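Local coordinates for protein putative oxygenase (Streptomyces coelicolor, PDB 2OG5) that catalyses the iron(II)- and 2-oxoglutarate-dependent 3-hydroxylation of L-asparagine, supplying (2S,3S)-3-hydroxyasparagine for assembly of the calcium-dependent lipopeptide antibiotic, at residues G111-Q123 / P318-T330. Sequence-based numbering, arbitrary orientation.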
loop_
_atom_site.group_PDB
_atom_site.type_symbol
_atom_site.label_atom_id
_atom_site.label_comp_id
_atom_site.label_asym_id
_atom_site.label_seq_id
_atom_site.Cartn_x
_atom_site.Cartn_y
_atom_site.Cartn_z
ATOM N N GLY A 111 6.216 20.997 -11.440
ATOM C CA GLY A 111 6.686 21.492 -10.151
ATOM C C GLY A 111 7.464 20.495 -9.309
ATOM O O GLY A 111 7.968 20.861 -8.246
ATOM N N LEU A 112 7.570 19.244 -9.765
ATOM C CA LEU A 112 8.238 18.197 -8.980
ATOM C C LEU A 112 9.753 18.392 -8.866
ATOM O O LEU A 112 10.443 18.487 -9.881
ATOM C CB LEU A 112 7.978 16.804 -9.579
ATOM C CG LEU A 112 6.784 15.980 -9.097
ATOM C CD1 LEU A 112 6.946 14.556 -9.626
ATOM C CD2 LEU A 112 6.646 15.976 -7.580
ATOM N N PRO A 113 10.284 18.405 -7.634
ATOM C CA PRO A 113 11.724 18.510 -7.459
ATOM C C PRO A 113 12.408 17.195 -7.807
ATOM O O PRO A 113 11.726 16.220 -8.120
ATOM C CB PRO A 113 11.861 18.797 -5.963
ATOM C CG PRO A 113 10.713 18.127 -5.360
ATOM C CD PRO A 113 9.592 18.301 -6.339
ATOM N N PRO A 114 13.748 17.160 -7.750
ATOM C CA PRO A 114 14.450 15.892 -7.937
ATOM C C PRO A 114 14.000 14.851 -6.911
ATOM O O PRO A 114 13.607 15.195 -5.790
ATOM C CB PRO A 114 15.921 16.261 -7.733
ATOM C CG PRO A 114 15.991 17.727 -7.951
ATOM C CD PRO A 114 14.676 18.276 -7.508
ATOM N N THR A 115 14.040 13.583 -7.296
ATOM C CA THR A 115 13.599 12.523 -6.417
ATOM C C THR A 115 14.460 12.521 -5.149
ATOM O O THR A 115 15.691 12.523 -5.251
ATOM C CB THR A 115 13.718 11.171 -7.131
ATOM O OG1 THR A 115 12.959 11.212 -8.348
ATOM C CG2 THR A 115 13.227 10.038 -6.252
ATOM N N PRO A 116 13.826 12.529 -3.958
ATOM C CA PRO A 116 14.599 12.463 -2.709
ATOM C C PRO A 116 15.477 11.217 -2.634
ATOM O O PRO A 116 15.145 10.189 -3.223
ATOM C CB PRO A 116 13.518 12.417 -1.620
ATOM C CG PRO A 116 12.303 12.932 -2.245
ATOM C CD PRO A 116 12.378 12.620 -3.700
ATOM N N ARG A 117 16.584 11.323 -1.903
ATOM C CA ARG A 117 17.605 10.290 -1.873
ATOM C C ARG A 117 18.040 9.932 -0.442
ATOM O O ARG A 117 19.130 9.405 -0.236
ATOM C CB ARG A 117 18.801 10.782 -2.682
ATOM C CG ARG A 117 19.720 9.696 -3.149
ATOM C CD ARG A 117 20.803 10.241 -4.047
ATOM N NE ARG A 117 20.243 11.017 -5.150
ATOM C CZ ARG A 117 20.919 11.916 -5.862
ATOM N NH1 ARG A 117 22.204 12.162 -5.625
ATOM N NH2 ARG A 117 20.302 12.568 -6.835
ATOM N N VAL A 118 17.179 10.204 0.531
ATOM C CA VAL A 118 17.449 9.890 1.933
ATOM C C VAL A 118 16.477 8.830 2.398
ATOM O O VAL A 118 15.353 8.752 1.893
ATOM C CB VAL A 118 17.347 11.142 2.825
ATOM C CG1 VAL A 118 18.404 12.151 2.412
ATOM C CG2 VAL A 118 15.959 11.756 2.757
ATOM N N ASN A 119 16.909 7.993 3.332
ATOM C CA ASN A 119 16.018 6.996 3.914
ATOM C C ASN A 119 15.045 7.674 4.870
ATOM O O ASN A 119 15.385 8.665 5.515
ATOM C CB ASN A 119 16.810 5.895 4.632
ATOM C CG ASN A 119 15.964 4.660 4.936
ATOM O OD1 ASN A 119 16.176 3.977 5.932
ATOM N ND2 ASN A 119 14.985 4.391 4.091
ATOM N N GLY A 120 13.827 7.159 4.944
ATOM C CA GLY A 120 12.829 7.738 5.846
ATOM C C GLY A 120 12.170 9.000 5.305
ATOM O O GLY A 120 11.495 9.718 6.044
ATOM N N SER A 121 12.354 9.265 4.012
ATOM C CA SER A 121 11.760 10.423 3.343
ATOM C C SER A 121 10.224 10.369 3.448
ATOM O O SER A 121 9.627 9.347 3.138
ATOM C CB SER A 121 12.179 10.395 1.857
ATOM O OG SER A 121 11.774 11.559 1.182
ATOM N N VAL A 122 9.609 11.455 3.913
ATOM C CA VAL A 122 8.147 11.550 4.028
ATOM C C VAL A 122 7.659 12.933 3.595
ATOM O O VAL A 122 8.443 13.877 3.504
ATOM C CB VAL A 122 7.669 11.253 5.476
ATOM C CG1 VAL A 122 8.039 9.843 5.876
ATOM C CG2 VAL A 122 8.263 12.266 6.443
ATOM N N GLN A 123 6.353 13.055 3.359
ATOM C CA GLN A 123 5.742 14.298 2.891
ATOM C C GLN A 123 5.064 15.008 4.054
ATOM O O GLN A 123 3.892 14.770 4.347
ATOM C CB GLN A 123 4.743 14.001 1.761
ATOM C CG GLN A 123 4.135 15.225 1.094
ATOM C CD GLN A 123 5.167 16.055 0.356
ATOM O OE1 GLN A 123 5.986 15.521 -0.396
ATOM N NE2 GLN A 123 5.142 17.359 0.584
ATOM N N PRO A 318 19.143 1.938 -9.724
ATOM C CA PRO A 318 18.929 3.381 -9.650
ATOM C C PRO A 318 20.036 4.203 -10.295
ATOM O O PRO A 318 21.195 3.784 -10.321
ATOM C CB PRO A 318 18.890 3.656 -8.140
ATOM C CG PRO A 318 18.525 2.367 -7.532
ATOM C CD PRO A 318 19.199 1.335 -8.381
ATOM N N ARG A 319 19.666 5.368 -10.808
ATOM C CA ARG A 319 20.625 6.321 -11.351
ATOM C C ARG A 319 21.240 7.191 -10.258
ATOM O O ARG A 319 22.394 7.626 -10.379
ATOM C CB ARG A 319 19.943 7.223 -12.378
ATOM C CG ARG A 319 19.485 6.505 -13.639
ATOM C CD ARG A 319 18.639 7.417 -14.471
ATOM N NE ARG A 319 18.306 6.841 -15.768
ATOM C CZ ARG A 319 17.531 7.439 -16.669
ATOM N NH1 ARG A 319 16.974 8.623 -16.421
ATOM N NH2 ARG A 319 17.286 6.830 -17.824
ATOM N N TYR A 320 20.453 7.481 -9.224
ATOM C CA TYR A 320 20.835 8.414 -8.151
ATOM C C TYR A 320 21.261 9.786 -8.691
ATOM O O TYR A 320 22.257 10.369 -8.246
ATOM C CB TYR A 320 21.915 7.805 -7.241
ATOM C CG TYR A 320 21.507 6.517 -6.543
ATOM C CD1 TYR A 320 20.313 6.430 -5.821
ATOM C CD2 TYR A 320 22.323 5.392 -6.587
ATOM C CE1 TYR A 320 19.952 5.262 -5.174
ATOM C CE2 TYR A 320 21.972 4.218 -5.932
ATOM C CZ TYR A 320 20.780 4.159 -5.226
ATOM O OH TYR A 320 20.437 2.990 -4.588
ATOM N N ASP A 321 20.498 10.297 -9.653
ATOM C CA ASP A 321 20.750 11.601 -10.258
ATOM C C ASP A 321 19.530 12.526 -10.155
ATOM O O ASP A 321 19.467 13.551 -10.837
ATOM C CB ASP A 321 21.159 11.431 -11.719
ATOM C CG ASP A 321 20.055 10.836 -12.582
ATOM O OD1 ASP A 321 18.988 10.467 -12.033
ATOM O OD2 ASP A 321 20.261 10.747 -13.807
ATOM N N GLY A 322 18.553 12.129 -9.339
ATOM C CA GLY A 322 17.337 12.914 -9.118
ATOM C C GLY A 322 16.186 12.562 -10.049
ATOM O O GLY A 322 15.124 13.177 -9.968
ATOM N N THR A 323 16.391 11.577 -10.929
ATOM C CA THR A 323 15.388 11.211 -11.939
ATOM C C THR A 323 14.737 9.847 -11.667
ATOM O O THR A 323 13.917 9.380 -12.448
ATOM C CB THR A 323 15.980 11.215 -13.377
ATOM O OG1 THR A 323 16.887 10.121 -13.552
ATOM C CG2 THR A 323 16.719 12.539 -13.669
ATOM N N ASP A 324 15.104 9.208 -10.563
ATOM C CA ASP A 324 14.591 7.876 -10.246
ATOM C C ASP A 324 13.111 7.829 -9.865
ATOM O O ASP A 324 12.485 8.843 -9.561
ATOM C CB ASP A 324 15.407 7.236 -9.111
ATOM C CG ASP A 324 16.797 6.815 -9.552
ATOM O OD1 ASP A 324 16.897 5.984 -10.486
ATOM O OD2 ASP A 324 17.771 7.280 -8.935
ATOM N N ARG A 325 12.594 6.600 -9.918
ATOM C CA ARG A 325 11.255 6.221 -9.463
ATOM C C ARG A 325 10.881 6.912 -8.157
ATOM O O ARG A 325 11.647 6.868 -7.210
ATOM C CB ARG A 325 11.263 4.701 -9.249
ATOM C CG ARG A 325 9.932 4.029 -8.961
ATOM C CD ARG A 325 10.169 2.516 -8.839
ATOM N NE ARG A 325 8.960 1.690 -8.802
ATOM C CZ ARG A 325 8.425 1.163 -7.704
ATOM N NH1 ARG A 325 8.945 1.392 -6.502
ATOM N NH2 ARG A 325 7.347 0.413 -7.804
ATOM N N TRP A 326 9.691 7.503 -8.103
ATOM C CA TRP A 326 9.200 8.183 -6.903
ATOM C C TRP A 326 7.716 7.875 -6.757
ATOM O O TRP A 326 6.907 8.345 -7.572
ATOM C CB TRP A 326 9.403 9.696 -7.020
ATOM C CG TRP A 326 9.125 10.497 -5.772
ATOM C CD1 TRP A 326 8.637 10.036 -4.571
ATOM C CD2 TRP A 326 9.289 11.913 -5.612
ATOM N NE1 TRP A 326 8.517 11.069 -3.687
ATOM C CE2 TRP A 326 8.903 12.232 -4.294
ATOM C CE3 TRP A 326 9.746 12.940 -6.448
ATOM C CZ2 TRP A 326 8.954 13.528 -3.794
ATOM C CZ3 TRP A 326 9.790 14.242 -5.943
ATOM C CH2 TRP A 326 9.394 14.517 -4.628
ATOM N N LEU A 327 7.364 7.074 -5.754
ATOM C CA LEU A 327 5.960 6.891 -5.368
ATOM C C LEU A 327 5.751 7.527 -4.012
ATOM O O LEU A 327 6.690 7.668 -3.233
ATOM C CB LEU A 327 5.560 5.415 -5.264
ATOM C CG LEU A 327 6.085 4.434 -6.293
ATOM C CD1 LEU A 327 5.611 3.010 -5.993
ATOM C CD2 LEU A 327 5.694 4.841 -7.714
ATOM N N GLN A 328 4.510 7.904 -3.726
ATOM C CA GLN A 328 4.109 8.215 -2.357
ATOM C C GLN A 328 3.036 7.221 -1.916
ATOM O O GLN A 328 2.190 6.798 -2.708
ATOM C CB GLN A 328 3.670 9.669 -2.222
ATOM C CG GLN A 328 4.881 10.590 -2.344
ATOM C CD GLN A 328 4.601 12.053 -2.110
ATOM O OE1 GLN A 328 3.542 12.578 -2.482
ATOM N NE2 GLN A 328 5.577 12.739 -1.518
ATOM N N ARG A 329 3.126 6.825 -0.651
ATOM C CA ARG A 329 2.340 5.744 -0.112
ATOM C C ARG A 329 1.542 6.203 1.098
ATOM O O ARG A 329 2.057 6.880 1.985
ATOM C CB ARG A 329 3.261 4.600 0.308
ATOM C CG ARG A 329 2.508 3.369 0.785
ATOM C CD ARG A 329 3.451 2.280 1.164
ATOM N NE ARG A 329 4.239 2.652 2.327
ATOM C CZ ARG A 329 5.280 1.965 2.776
ATOM N NH1 ARG A 329 5.681 0.868 2.158
ATOM N NH2 ARG A 329 5.938 2.403 3.841
ATOM N N THR A 330 0.276 5.788 1.136
ATOM C CA THR A 330 -0.578 5.967 2.299
ATOM C C THR A 330 -1.345 4.683 2.585
ATOM O O THR A 330 -1.836 4.023 1.668
ATOM C CB THR A 330 -1.558 7.116 2.085
ATOM O OG1 THR A 330 -0.805 8.320 2.008
ATOM C CG2 THR A 330 -2.572 7.224 3.212
#
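Pro-116 lies over the indole of Trp-326 in a CH-pi contact, its CD 3.4 Å from the centroid of the six-membered ring and only 7° off the ring normal. The same ring meets Pro-113 at its rim, where the carbonyl O comes within 3.5 Å of CZ3 near the indole plane and CG packs against CH2; Leu-112 adds CD2 against CZ3. With CG anti to the backbone N (chi1 -171°), the indole reaches out from the strand into this proline-rich loop.

Beside the ring, Thr-115 ties the loop to residues 322-324 through two bonds. Its backbone N donates to Gly-322 O at 2.9 Å, almost straight (172°) although the donor stands above the carbonyl plane, and its OG1 gives its proton to Asp-324 O at 2.7 Å. The first torsion places OG1 beside the backbone N, so that both donors meet carbonyls of residues 322-324, and sets CG2 against Trp-326 CB. Farther along, the guanidinium of Arg-117 lies with one face over the carbonyl of Tyr-320, CZ to O 3.1 Å, without a hydrogen bond. At the other end, Gln-328 NE2 donates to Gln-123 OE1 at 3.0 Å, their amide planes steeply inclined; Gln-123 NE2 bonds Glu-125 O.

The 319-324 loop is held from within: both oxygens of Asp-324 accept, through syn lone pairs, from the backbone N of Arg-319 and Tyr-320, while Asp-321 OD1 closes an Asx turn with Thr-323 N. Arg-198 NH1 bonds Thr-115 OG1 and Pro-113 O. Asp-157 OD1 accepts from both Trp-326 NE1 and Gln-328 NE2, which helps fix the rotation of the indole under Pro-116, on the jelly-roll segment whose Arg-325 and Arg-329 bind 2-oxoglutarate and L-asparagine, respectively.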